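Local structure of glycosyl hydrolase family 88 (Pedobacter heparinus, 3WIW) at residues I41-A46 with G76-T81; Y181-G186 with Y255-K260; K386-A389 with K393-L396. The protein is an unsaturated glucuronyl hydrolase specific for heparin, removing the unsaturated uronic acid from the ends of heparin fragments. All coordinates share one frame; numbering follows the deposited sequence.

Contact 1: I41-A46 with G76-T81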
ATOM      1  N   ILE A  41      -5.522 -19.984  -6.500  1.00 14.31           N
ATOM      2  CA  ILE A  41      -6.205 -20.957  -5.647  1.00 14.88           C
ATOM      3  C   ILE A  41      -6.596 -20.342  -4.303  1.00 13.35           C
ATOM      4  O   ILE A  41      -7.740 -20.503  -3.837  1.00 13.97           O
ATOM      5  CB  ILE A  41      -5.345 -22.218  -5.421  1.00 16.99           C
ATOM      6  CG1 ILE A  41      -5.239 -23.013  -6.720  1.00 19.40           C
ATOM      7  CG2 ILE A  41      -5.957 -23.105  -4.354  1.00 19.70           C
ATOM      8  CD1 ILE A  41      -4.117 -24.029  -6.709  1.00 20.92           C
ATOM      9  N   GLN A  42      -5.663 -19.629  -3.686  1.00 12.51           N
ATOM     10  CA  GLN A  42      -5.920 -19.008  -2.391  1.00 12.42           C
ATOM     11  C   GLN A  42      -7.106 -18.049  -2.478  1.00 12.05           C
ATOM     12  O   GLN A  42      -8.025 -18.110  -1.648  1.00 12.62           O
ATOM     13  CB  GLN A  42      -4.667 -18.286  -1.889  1.00 12.69           C
ATOM     14  CG  GLN A  42      -3.502 -19.224  -1.503  1.00 13.04           C
ATOM     15  CD  GLN A  42      -3.830 -20.134  -0.318  1.00 13.12           C
ATOM     16  OE1 GLN A  42      -4.583 -21.094  -0.452  1.00 14.51           O
ATOM     17  NE2 GLN A  42      -3.274 -19.816   0.858  1.00 13.56           N
ATOM     18  N   LEU A  43      -7.095 -17.178  -3.491  1.00 12.29           N
ATOM     19  CA  LEU A  43      -8.150 -16.199  -3.671  1.00 12.42           C
ATOM     20  C   LEU A  43      -9.480 -16.876  -3.955  1.00 12.02           C
ATOM     21  O   LEU A  43     -10.521 -16.426  -3.478  1.00 12.91           O
ATOM     22  CB  LEU A  43      -7.803 -15.247  -4.814  1.00 12.12           C
ATOM     23  CG  LEU A  43      -6.674 -14.270  -4.502  1.00 12.24           C
ATOM     24  CD1 LEU A  43      -6.310 -13.478  -5.761  1.00 12.88           C
ATOM     25  CD2 LEU A  43      -7.023 -13.333  -3.324  1.00 14.26           C
ATOM     26  N   THR A  44      -9.456 -17.950  -4.740  1.00 12.56           N
ATOM     27  CA  THR A  44     -10.677 -18.685  -5.044  1.00 13.50           C
ATOM     28  C   THR A  44     -11.306 -19.220  -3.757  1.00 13.96           C
ATOM     29  O   THR A  44     -12.508 -19.048  -3.517  1.00 14.96           O
ATOM     30  CB  THR A  44     -10.399 -19.839  -6.017  1.00 14.85           C
ATOM     31  OG1 THR A  44      -9.870 -19.303  -7.232  1.00 17.02           O
ATOM     32  CG2 THR A  44     -11.658 -20.658  -6.311  1.00 15.90           C
ATOM     33  N   ARG A  45     -10.486 -19.834  -2.911  1.00 12.87           N
ATOM     34  CA  ARG A  45     -10.975 -20.375  -1.654  1.00 13.11           C
ATOM     35  C   ARG A  45     -11.398 -19.255  -0.695  1.00 12.54           C
ATOM     36  O   ARG A  45     -12.412 -19.382  -0.004  1.00 13.45           O
ATOM     37  CB  ARG A  45      -9.891 -21.228  -0.990  1.00 14.87           C
ATOM     38  CG  ARG A  45      -9.433 -22.453  -1.779  1.00 16.69           C
ATOM     39  CD  ARG A  45     -10.497 -23.515  -1.889  1.00 18.77           C
ATOM     40  NE  ARG A  45     -11.060 -23.988  -0.616  1.00 19.73           N
ATOM     41  CZ  ARG A  45     -10.529 -24.913   0.189  1.00 21.48           C
ATOM     42  NH1 ARG A  45      -9.356 -25.486  -0.071  1.00 22.72           N
ATOM     43  NH2 ARG A  45     -11.180 -25.262   1.293  1.00 22.14           N
ATOM     44  N   ALA A  46     -10.613 -18.178  -0.618  1.00 11.61           N
ATOM     45  CA  ALA A  46     -10.972 -17.053   0.247  1.00 12.43           C
ATOM     46  C   ALA A  46     -12.346 -16.483  -0.116  1.00 12.34           C
ATOM     47  O   ALA A  46     -13.189 -16.242   0.759  1.00 12.08           O
ATOM     48  CB  ALA A  46      -9.916 -15.971   0.168  1.00 12.31           C
ATOM     49  N   GLY A  76     -10.705  -2.484   2.002  1.00  9.89           N
ATOM     50  CA  GLY A  76     -10.661  -2.472   0.551  1.00 10.73           C
ATOM     51  C   GLY A  76      -9.615  -3.371  -0.069  1.00  9.42           C
ATOM     52  O   GLY A  76      -9.688  -3.624  -1.282  1.00  9.59           O
ATOM     53  N   PHE A  77      -8.628  -3.847   0.704  1.00  8.88           N
ATOM     54  CA  PHE A  77      -7.530  -4.598   0.106  1.00  9.46           C
ATOM     55  C   PHE A  77      -7.942  -5.940  -0.493  1.00  9.23           C
ATOM     56  O   PHE A  77      -7.523  -6.259  -1.592  1.00 10.61           O
ATOM     57  CB  PHE A  77      -6.380  -4.797   1.095  1.00  8.74           C
ATOM     58  CG  PHE A  77      -5.659  -3.515   1.417  1.00  8.21           C
ATOM     59  CD1 PHE A  77      -4.933  -2.839   0.426  1.00  8.91           C
ATOM     60  CD2 PHE A  77      -5.701  -2.985   2.702  1.00  9.13           C
ATOM     61  CE1 PHE A  77      -4.228  -1.672   0.711  1.00  9.12           C
ATOM     62  CE2 PHE A  77      -5.016  -1.802   3.003  1.00  9.09           C
ATOM     63  CZ  PHE A  77      -4.289  -1.132   2.003  1.00  9.89           C
ATOM     64  N   PHE A  78      -8.755  -6.732   0.206  1.00  9.39           N
ATOM     65  CA  PHE A  78      -9.153  -8.044  -0.313  1.00  9.98           C
ATOM     66  C   PHE A  78      -9.888  -7.952  -1.670  1.00  9.60           C
ATOM     67  O   PHE A  78      -9.477  -8.624  -2.615  1.00 10.34           O
ATOM     68  CB  PHE A  78      -9.949  -8.827   0.708  1.00 10.54           C
ATOM     69  CG  PHE A  78     -10.358 -10.183   0.226  1.00 10.93           C
ATOM     70  CD1 PHE A  78      -9.400 -11.169  -0.024  1.00 11.66           C
ATOM     71  CD2 PHE A  78     -11.692 -10.479   0.020  1.00 11.05           C
ATOM     72  CE1 PHE A  78      -9.777 -12.422  -0.467  1.00 11.10           C
ATOM     73  CE2 PHE A  78     -12.087 -11.729  -0.423  1.00 12.00           C
ATOM     74  CZ  PHE A  78     -11.131 -12.714  -0.668  1.00 11.09           C
ATOM     75  N   PRO A  79     -10.920  -7.083  -1.806  1.00 10.31           N
ATOM     76  CA  PRO A  79     -11.498  -6.985  -3.157  1.00 11.95           C
ATOM     77  C   PRO A  79     -10.466  -6.508  -4.192  1.00 10.50           C
ATOM     78  O   PRO A  79     -10.468  -6.991  -5.320  1.00 11.00           O
ATOM     79  CB  PRO A  79     -12.663  -6.004  -3.002  1.00 13.09           C
ATOM     80  CG  PRO A  79     -12.542  -5.415  -1.632  1.00 13.23           C
ATOM     81  CD  PRO A  79     -11.706  -6.357  -0.796  1.00 10.45           C
ATOM     82  N   GLY A  80      -9.564  -5.609  -3.814  1.00 10.35           N
ATOM     83  CA  GLY A  80      -8.505  -5.200  -4.718  1.00 11.35           C
ATOM     84  C   GLY A  80      -7.631  -6.356  -5.155  1.00 10.37           C
ATOM     85  O   GLY A  80      -7.257  -6.468  -6.329  1.00 11.03           O
ATOM     86  N   THR A  81      -7.302  -7.231  -4.213  1.00 10.59           N
ATOM     87  CA  THR A  81      -6.473  -8.405  -4.496  1.00  9.78           C
ATOM     88  C   THR A  81      -7.190  -9.348  -5.459  1.00 10.20           C
ATOM     89  O   THR A  81      -6.564  -9.931  -6.365  1.00 10.68           O
ATOM     90  CB  THR A  81      -6.066  -9.109  -3.192  1.00 10.07           C
ATOM     91  OG1 THR A  81      -5.492  -8.122  -2.328  1.00 10.03           O
ATOM     92  CG2 THR A  81      -5.036 -10.203  -3.455  1.00 10.83           C
TER
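Ala46 and Leu43, one turn apart on helix 30-49, meet Phe78 and Thr81, likewise one turn apart on helix 77-89. The methyl of Ala46 sits at the outer end of the Phe78 ring, with CB 3.6 Å from CZ and equally close to CE1. Leu43 divides its branches: CD2 lies 3.7 Å from CG2 of Thr81 and more loosely 4.1 Å from CE1 of Phe78, while CD1 rests 3.6 Å from the backbone O of Thr81. The side chains of Leu43 and Phe78 pass each other in opposite directions, whereas Leu43 and Thr81 cross nearly at right angles.

One torsion and one hydrogen bond set the reach. Phe78 swings CG away from its own backbone N (chi1 -179°), which extends the ring to Ala46. Thr81 is fixed by its hydroxyl: OG1 bonds to Phe77 O at 2.9 Å, from above the carbonyl plane, and Thr81 N binds the same oxygen, leaving CG2 to face Leu43. Further out, Phe101 packs edge-to-face with Phe78, and Leu382 of helix 375-392 touches both Leu43 and Thr81.

The axes of the two short segments approach to 11.4 Å at 127° between their directions, a gap filled mainly by side chains, with the Thr81 carbonyl oxygen also touched. All four touching residues are buried, as befits apolar packing between helices of an (alpha/alpha)6 barrel.

Contact 2: Y181-G186 with Y255-K260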
ATOM      1  N   TYR A 181      -5.752   8.177  -5.277  1.00 10.08           N
ATOM      2  CA  TYR A 181      -7.185   8.362  -5.453  1.00  9.96           C
ATOM      3  C   TYR A 181      -7.509   9.776  -5.934  1.00 10.01           C
ATOM      4  O   TYR A 181      -8.267   9.953  -6.909  1.00 10.77           O
ATOM      5  CB  TYR A 181      -7.860   8.088  -4.124  1.00 10.11           C
ATOM      6  CG  TYR A 181      -9.390   8.020  -4.128  1.00  9.81           C
ATOM      7  CD1 TYR A 181     -10.164   8.011  -5.300  1.00 10.84           C
ATOM      8  CD2 TYR A 181     -10.057   7.936  -2.896  1.00 10.21           C
ATOM      9  CE1 TYR A 181     -11.570   7.920  -5.213  1.00 11.07           C
ATOM     10  CE2 TYR A 181     -11.415   7.833  -2.797  1.00 11.63           C
ATOM     11  CZ  TYR A 181     -12.177   7.830  -3.947  1.00 11.12           C
ATOM     12  OH  TYR A 181     -13.536   7.713  -3.805  1.00 12.08           O
ATOM     13  N   LEU A 182      -6.927  10.798  -5.305  1.00 10.53           N
ATOM     14  CA  LEU A 182      -7.219  12.177  -5.688  1.00 12.16           C
ATOM     15  C   LEU A 182      -6.590  12.568  -7.016  1.00 11.07           C
ATOM     16  O   LEU A 182      -7.189  13.368  -7.740  1.00 12.12           O
ATOM     17  CB  LEU A 182      -6.771  13.155  -4.614  1.00 14.01           C
ATOM     18  CG  LEU A 182      -7.636  13.307  -3.378  1.00 17.06           C
ATOM     19  CD1 LEU A 182      -7.097  14.442  -2.518  1.00 18.55           C
ATOM     20  CD2 LEU A 182      -9.076  13.569  -3.777  1.00 17.69           C
ATOM     21  N   TYR A 183      -5.376  12.109  -7.319  1.00 11.71           N
ATOM     22  CA  TYR A 183      -4.831  12.406  -8.649  1.00 11.93           C
ATOM     23  C   TYR A 183      -5.764  11.876  -9.735  1.00 12.50           C
ATOM     24  O   TYR A 183      -6.092  12.576 -10.704  1.00 14.32           O
ATOM     25  CB  TYR A 183      -3.459  11.784  -8.850  1.00 12.30           C
ATOM     26  CG  TYR A 183      -2.320  12.334  -8.011  1.00 11.21           C
ATOM     27  CD1 TYR A 183      -2.025  13.696  -7.966  1.00 11.92           C
ATOM     28  CD2 TYR A 183      -1.477  11.459  -7.315  1.00 11.47           C
ATOM     29  CE1 TYR A 183      -0.952  14.157  -7.217  1.00 12.62           C
ATOM     30  CE2 TYR A 183      -0.412  11.923  -6.565  1.00 12.26           C
ATOM     31  CZ  TYR A 183      -0.148  13.266  -6.526  1.00 12.59           C
ATOM     32  OH  TYR A 183       0.924  13.728  -5.795  1.00 13.14           O
ATOM     33  N   TRP A 184      -6.222  10.643  -9.559  1.00 11.63           N
ATOM     34  CA  TRP A 184      -7.115  10.006 -10.514  1.00 12.10           C
ATOM     35  C   TRP A 184      -8.440  10.760 -10.585  1.00 11.60           C
ATOM     36  O   TRP A 184      -8.924  11.085 -11.664  1.00 13.78           O
ATOM     37  CB  TRP A 184      -7.363   8.531 -10.132  1.00 12.88           C
ATOM     38  CG  TRP A 184      -8.470   7.940 -10.942  1.00 13.73           C
ATOM     39  CD1 TRP A 184      -8.381   7.424 -12.205  1.00 15.41           C
ATOM     40  CD2 TRP A 184      -9.864   7.885 -10.576  1.00 13.53           C
ATOM     41  NE1 TRP A 184      -9.635   7.034 -12.630  1.00 16.37           N
ATOM     42  CE2 TRP A 184     -10.558   7.304 -11.652  1.00 15.15           C
ATOM     43  CE3 TRP A 184     -10.579   8.238  -9.422  1.00 14.02           C
ATOM     44  CZ2 TRP A 184     -11.946   7.073 -11.620  1.00 15.17           C
ATOM     45  CZ3 TRP A 184     -11.964   8.019  -9.387  1.00 14.93           C
ATOM     46  CH2 TRP A 184     -12.629   7.447 -10.483  1.00 15.33           C
ATOM     47  N   ALA A 185      -9.029  11.053  -9.430  1.00 11.59           N
ATOM     48  CA  ALA A 185     -10.359  11.667  -9.386  1.00 12.52           C
ATOM     49  C   ALA A 185     -10.349  13.102  -9.919  1.00 12.87           C
ATOM     50  O   ALA A 185     -11.291  13.531 -10.588  1.00 13.74           O
ATOM     51  CB  ALA A 185     -10.888  11.636  -7.962  1.00 11.32           C
ATOM     52  N   GLY A 186      -9.289  13.853  -9.630  1.00 12.71           N
ATOM     53  CA  GLY A 186      -9.156  15.203 -10.130  1.00 13.92           C
ATOM     54  C   GLY A 186      -9.232  15.239 -11.641  1.00 15.09           C
ATOM     55  O   GLY A 186      -9.876  16.119 -12.215  1.00 16.24           O
ATOM     56  N   TYR A 255       6.157   8.592  -3.698  1.00  9.02           N
ATOM     57  CA  TYR A 255       6.846   9.497  -4.638  1.00  9.61           C
ATOM     58  C   TYR A 255       6.974   8.893  -6.027  1.00 10.03           C
ATOM     59  O   TYR A 255       6.909   9.629  -7.006  1.00 11.25           O
ATOM     60  CB  TYR A 255       8.177  10.052  -4.060  1.00 10.04           C
ATOM     61  CG  TYR A 255       7.802  11.023  -2.979  1.00 10.21           C
ATOM     62  CD1 TYR A 255       7.316  12.281  -3.322  1.00 10.67           C
ATOM     63  CD2 TYR A 255       7.773  10.646  -1.638  1.00 10.45           C
ATOM     64  CE1 TYR A 255       6.877  13.170  -2.364  1.00 11.27           C
ATOM     65  CE2 TYR A 255       7.324  11.522  -0.669  1.00  9.70           C
ATOM     66  CZ  TYR A 255       6.861  12.779  -1.043  1.00  9.87           C
ATOM     67  OH  TYR A 255       6.399  13.623  -0.068  1.00 11.35           O
ATOM     68  N   THR A 256       7.110   7.568  -6.112  1.00  9.60           N
ATOM     69  CA  THR A 256       7.098   6.889  -7.400  1.00  9.95           C
ATOM     70  C   THR A 256       5.740   7.103  -8.088  1.00 10.15           C
ATOM     71  O   THR A 256       5.671   7.498  -9.261  1.00 10.46           O
ATOM     72  CB  THR A 256       7.424   5.400  -7.210  1.00 10.39           C
ATOM     73  OG1 THR A 256       8.730   5.286  -6.623  1.00 11.32           O
ATOM     74  CG2 THR A 256       7.392   4.696  -8.540  1.00 11.40           C
ATOM     75  N   MET A 257       4.664   6.881  -7.336  1.00  9.81           N
ATOM     76  CA  MET A 257       3.306   7.066  -7.839  1.00  9.93           C
ATOM     77  C   MET A 257       3.019   8.550  -8.110  1.00 10.59           C
ATOM     78  O   MET A 257       2.384   8.890  -9.122  1.00 10.84           O
ATOM     79  CB  MET A 257       2.311   6.425  -6.861  1.00 10.09           C
ATOM     80  CG  MET A 257       0.843   6.732  -7.114  1.00 10.53           C
ATOM     81  SD  MET A 257       0.273   8.318  -6.419  1.00 11.16           S
ATOM     82  CE  MET A 257       0.515   7.990  -4.670  1.00 14.45           C
ATOM     83  N   SER A 258       3.475   9.462  -7.243  1.00 10.81           N
ATOM     84  CA  SER A 258       3.236  10.892  -7.495  1.00 10.92           C
ATOM     85  C   SER A 258       3.949  11.331  -8.760  1.00 10.95           C
ATOM     86  O   SER A 258       3.414  12.151  -9.498  1.00 12.32           O
ATOM     87  CB  SER A 258       3.708  11.743  -6.325  1.00 10.53           C
ATOM     88  OG  SER A 258       2.831  11.611  -5.210  1.00 11.39           O
ATOM     89  N   TYR A 259       5.160  10.814  -9.014  1.00 11.18           N
ATOM     90  CA  TYR A 259       5.813  11.077 -10.294  1.00 12.87           C
ATOM     91  C   TYR A 259       4.975  10.564 -11.467  1.00 13.08           C
ATOM     92  O   TYR A 259       4.743  11.281 -12.444  1.00 13.60           O
ATOM     93  CB  TYR A 259       7.246  10.545 -10.363  1.00 13.63           C
ATOM     94  CG  TYR A 259       7.853  10.844 -11.723  1.00 15.12           C
ATOM     95  CD1 TYR A 259       8.199  12.146 -12.086  1.00 15.89           C
ATOM     96  CD2 TYR A 259       8.007   9.842 -12.673  1.00 16.07           C
ATOM     97  CE1 TYR A 259       8.735  12.420 -13.326  1.00 16.99           C
ATOM     98  CE2 TYR A 259       8.552  10.106 -13.922  1.00 18.05           C
ATOM     99  CZ  TYR A 259       8.908  11.398 -14.243  1.00 18.98           C
ATOM    100  OH  TYR A 259       9.445  11.664 -15.477  1.00 21.92           O
ATOM    101  N   LYS A 260       4.518   9.324 -11.373  1.00 12.53           N
ATOM    102  CA  LYS A 260       3.739   8.712 -12.445  1.00 13.92           C
ATOM    103  C   LYS A 260       2.520   9.571 -12.788  1.00 14.21           C
ATOM    104  O   LYS A 260       2.198   9.766 -13.965  1.00 16.01           O
ATOM    105  CB  LYS A 260       3.303   7.319 -12.005  1.00 16.13           C
ATOM    106  CG  LYS A 260       2.550   6.491 -13.030  1.00 20.06           C
ATOM    107  CD  LYS A 260       2.297   5.131 -12.352  1.00 23.41           C
ATOM    108  CE  LYS A 260       1.836   4.023 -13.266  1.00 25.60           C
ATOM    109  NZ  LYS A 260       1.625   2.816 -12.408  1.00 25.55           N
TER
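Within the alpha6/alpha6 barrel, helices 175-188 and 245-262 are bridged by a Met-aromatic contact and a hydroxyl-to-hydroxyl hydrogen bond, both centred on Tyr183. The backbones stay well apart, the nearest CA atoms being those of Tyr183 and Ser258 at 8.3 Å, so the tyrosine spans most of the distance. Its CA-CB bond already points at helix 245-262, and with CG opposite the carbonyl carbon (chi1 -67°) the ring extends across the gap.

Met257 and Ser258 receive one edge of that ring. The sulfur of Met257 lies 4.8 Å from the ring centroid of Tyr183 and 83° off the ring normal, practically in the ring plane. Its nearest ring atoms are CD2 and CE2 of Tyr183, each 3.7 Å from SD, which places the sulfur beside the CD2-CE2 bond. Met257 gets there by bending: CG leaves on the side away from its backbone N, then the chain folds at chi2 (-83°) and again at chi3, bringing SD back toward the tyrosine.

Other helices frame the pair. Ala198 and Ala202 of helix 192-208 touch Tyr183, whose ring also meets Phe195, while Phe267 of helix 265-279 packs on Ser258. The side chain of Met257 is about 9 Å from that of Trp250, a predicted substrate-binding residue, so this buried packing lies near the predicted substrate site.

The serine hydroxyl takes part in two hydrogen bonds, one given and one received. Ser258 OG donates to Gly254 O, one turn back in its own helix, and accepts the phenolic proton of Tyr183, whose OH lies 2.9 Å from OG of Ser258.

Contact 3: K386-A389 with K393-L396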
ATOM      1  N   LYS A 386       2.099  -8.385 -11.094  0.73 12.31           N
ATOM      2  CA  LYS A 386       1.536  -7.864 -12.332  0.73 13.04           C
ATOM      3  C   LYS A 386       2.526  -6.893 -13.007  0.73 12.06           C
ATOM      4  O   LYS A 386       2.741  -6.970 -14.216  0.73 12.16           O
ATOM      5  CB  LYS A 386       0.199  -7.177 -12.050  0.73 14.56           C
ATOM      6  CG  LYS A 386      -0.573  -6.826 -13.297  0.73 16.26           C
ATOM      7  CD  LYS A 386      -1.963  -6.249 -12.992  0.73 17.34           C
ATOM      8  CE  LYS A 386      -1.866  -4.947 -12.210  0.73 18.54           C
ATOM      9  NZ  LYS A 386      -3.036  -4.054 -12.505  0.73 18.38           N
ATOM     10  N   ARG A 387       3.145  -5.998 -12.233  1.00 11.99           N
ATOM     11  CA  ARG A 387       4.129  -5.072 -12.796  1.00 12.10           C
ATOM     12  C   ARG A 387       5.350  -5.797 -13.371  1.00 12.51           C
ATOM     13  O   ARG A 387       5.857  -5.462 -14.452  1.00 13.11           O
ATOM     14  CB  ARG A 387       4.547  -4.024 -11.756  1.00 11.46           C
ATOM     15  CG  ARG A 387       3.447  -3.067 -11.416  1.00 11.55           C
ATOM     16  CD  ARG A 387       3.823  -2.136 -10.262  1.00 11.17           C
ATOM     17  NE  ARG A 387       2.743  -1.186  -9.991  1.00 11.24           N
ATOM     18  CZ  ARG A 387       2.866  -0.093  -9.243  1.00 10.93           C
ATOM     19  NH1 ARG A 387       1.824   0.734  -9.112  1.00 12.98           N
ATOM     20  NH2 ARG A 387       4.019   0.187  -8.633  1.00 11.79           N
ATOM     21  N   TYR A 388       5.818  -6.800 -12.639  1.00 12.49           N
ATOM     22  CA  TYR A 388       6.961  -7.584 -13.054  1.00 13.01           C
ATOM     23  C   TYR A 388       6.635  -8.326 -14.355  1.00 13.31           C
ATOM     24  O   TYR A 388       7.413  -8.311 -15.308  1.00 13.95           O
ATOM     25  CB  TYR A 388       7.332  -8.573 -11.944  1.00 12.79           C
ATOM     26  CG  TYR A 388       8.505  -9.462 -12.282  1.00 13.56           C
ATOM     27  CD1 TYR A 388       9.799  -9.059 -12.001  1.00 14.60           C
ATOM     28  CD2 TYR A 388       8.318 -10.691 -12.881  1.00 15.15           C
ATOM     29  CE1 TYR A 388      10.881  -9.851 -12.291  1.00 14.89           C
ATOM     30  CE2 TYR A 388       9.404 -11.524 -13.162  1.00 15.53           C
ATOM     31  CZ  TYR A 388      10.677 -11.086 -12.877  1.00 14.88           C
ATOM     32  OH  TYR A 388      11.752 -11.871 -13.178  1.00 16.07           O
ATOM     33  N   ALA A 389       5.494  -9.006 -14.389  1.00 13.58           N
ATOM     34  CA  ALA A 389       5.101  -9.733 -15.584  1.00 13.87           C
ATOM     35  C   ALA A 389       4.918  -8.820 -16.799  1.00 15.08           C
ATOM     36  O   ALA A 389       5.206  -9.227 -17.927  1.00 16.59           O
ATOM     37  CB  ALA A 389       3.838 -10.549 -15.320  1.00 15.05           C
ATOM     38  N   LYS A 393       7.020  -9.221 -20.017  1.00 20.01           N
ATOM     39  CA  LYS A 393       6.088  -9.728 -21.049  1.00 21.32           C
ATOM     40  C   LYS A 393       5.763 -11.202 -20.862  1.00 22.47           C
ATOM     41  O   LYS A 393       5.732 -11.987 -21.809  1.00 23.37           O
ATOM     42  CB  LYS A 393       6.588  -9.448 -22.466  1.00 22.35           C
ATOM     43  CG  LYS A 393       6.841  -7.981 -22.688  1.00 22.97           C
ATOM     44  CD  LYS A 393       7.054  -7.673 -24.129  1.00 23.58           C
ATOM     45  CE  LYS A 393       7.576  -6.264 -24.291  1.00 23.94           C
ATOM     46  NZ  LYS A 393       7.565  -5.962 -25.718  1.00 23.28           N
ATOM     47  N   ILE A 394       5.521 -11.571 -19.614  1.00 23.31           N
ATOM     48  CA  ILE A 394       5.197 -12.945 -19.257  1.00 24.90           C
ATOM     49  C   ILE A 394       3.686 -13.118 -19.145  1.00 26.93           C
ATOM     50  O   ILE A 394       3.019 -12.406 -18.382  1.00 27.19           O
ATOM     51  CB  ILE A 394       5.866 -13.373 -17.929  1.00 25.22           C
ATOM     52  CG1 ILE A 394       7.393 -13.336 -18.058  1.00 26.26           C
ATOM     53  CG2 ILE A 394       5.414 -14.775 -17.554  1.00 24.86           C
ATOM     54  CD1 ILE A 394       8.133 -13.368 -16.735  1.00 26.91           C
ATOM     55  N   ASP A 395       3.162 -14.070 -19.914  1.00 28.87           N
ATOM     56  CA  ASP A 395       1.747 -14.421 -19.890  1.00 31.17           C
ATOM     57  C   ASP A 395       1.462 -15.358 -18.722  1.00 30.32           C
ATOM     58  O   ASP A 395       1.997 -16.463 -18.673  1.00 30.83           O
ATOM     59  CB  ASP A 395       1.414 -15.139 -21.196  1.00 33.19           C
ATOM     60  CG  ASP A 395      -0.072 -15.380 -21.384  1.00 35.68           C
ATOM     61  OD1 ASP A 395      -0.854 -15.174 -20.431  1.00 37.50           O
ATOM     62  OD2 ASP A 395      -0.453 -15.785 -22.505  1.00 35.86           O
ATOM     63  N   LEU A 396       0.613 -14.922 -17.796  1.00 28.91           N
ATOM     64  CA  LEU A 396       0.252 -15.731 -16.635  1.00 28.62           C
ATOM     65  C   LEU A 396      -1.214 -16.194 -16.644  1.00 29.55           C
ATOM     66  O   LEU A 396      -1.721 -16.676 -15.631  1.00 29.32           O
ATOM     67  CB  LEU A 396       0.547 -14.953 -15.350  1.00 27.28           C
ATOM     68  CG  LEU A 396       2.004 -14.565 -15.095  1.00 25.08           C
ATOM     69  CD1 LEU A 396       2.118 -13.633 -13.910  1.00 23.69           C
ATOM     70  CD2 LEU A 396       2.814 -15.827 -14.844  1.00 24.79           C
TER
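Ala389 and Leu396 meet where a Schellman motif ends helix 375-392: Lys393, with positive phi (62°), is the C-prime residue, and the chain beyond it turns back along the helix. Leu396 can be followed outward. Its CB points toward the helix, and CG stands opposite the carbonyl carbon (chi1 -62°), beside the backbone N. Of the two branches, CD1 makes the touch, 3.8 Å from CB of Ala389. Around the same leucine, Lys33 and Thr36 of helix 30-49 and Leu88 of helix 77-89 add contacts, so the tail is packed against three helices.

Ala389 CB also lies 3.7 Å from the backbone O of Ile394 and 4.3 Å from CB of Ile394. Ile394 carries the apolar patch further, its CD1 approaching CE2 of Tyr388 obliquely at 4.2 Å. The phenol end of Tyr388 belongs elsewhere, its OH being hydrogen-bonded to Glu334.

The reversal itself is fastened by the backbone. Ile394 N donates to Ala389 O over 2.9 Å, lying in the carbonyl plane, with an N-H...O angle of 159° at the hydrogen.

Contacts 1 and 2 are fully buried helix-to-helix packing, whereas contact 3 is only partly buried and lies farthest out, its centre about 20 Å from the centre of the chain. Their chemistry differs accordingly: contact 1 is mostly apolar, with no polar bond between its segments, contact 2 adds a sulfur and a side-chain hydrogen bond, and contact 3 relies on a backbone bond with a small apolar patch. Contact 3 packs against both helices that make contact 1, and Leu382 of its helix 375-392 packs on contact 1. Contacts 2 and 3 touch where Lys260 NZ comes 3.9 Å from Arg387 NH1; Lys260 also forms a salt bridge with Asp318, which may temper these like charges.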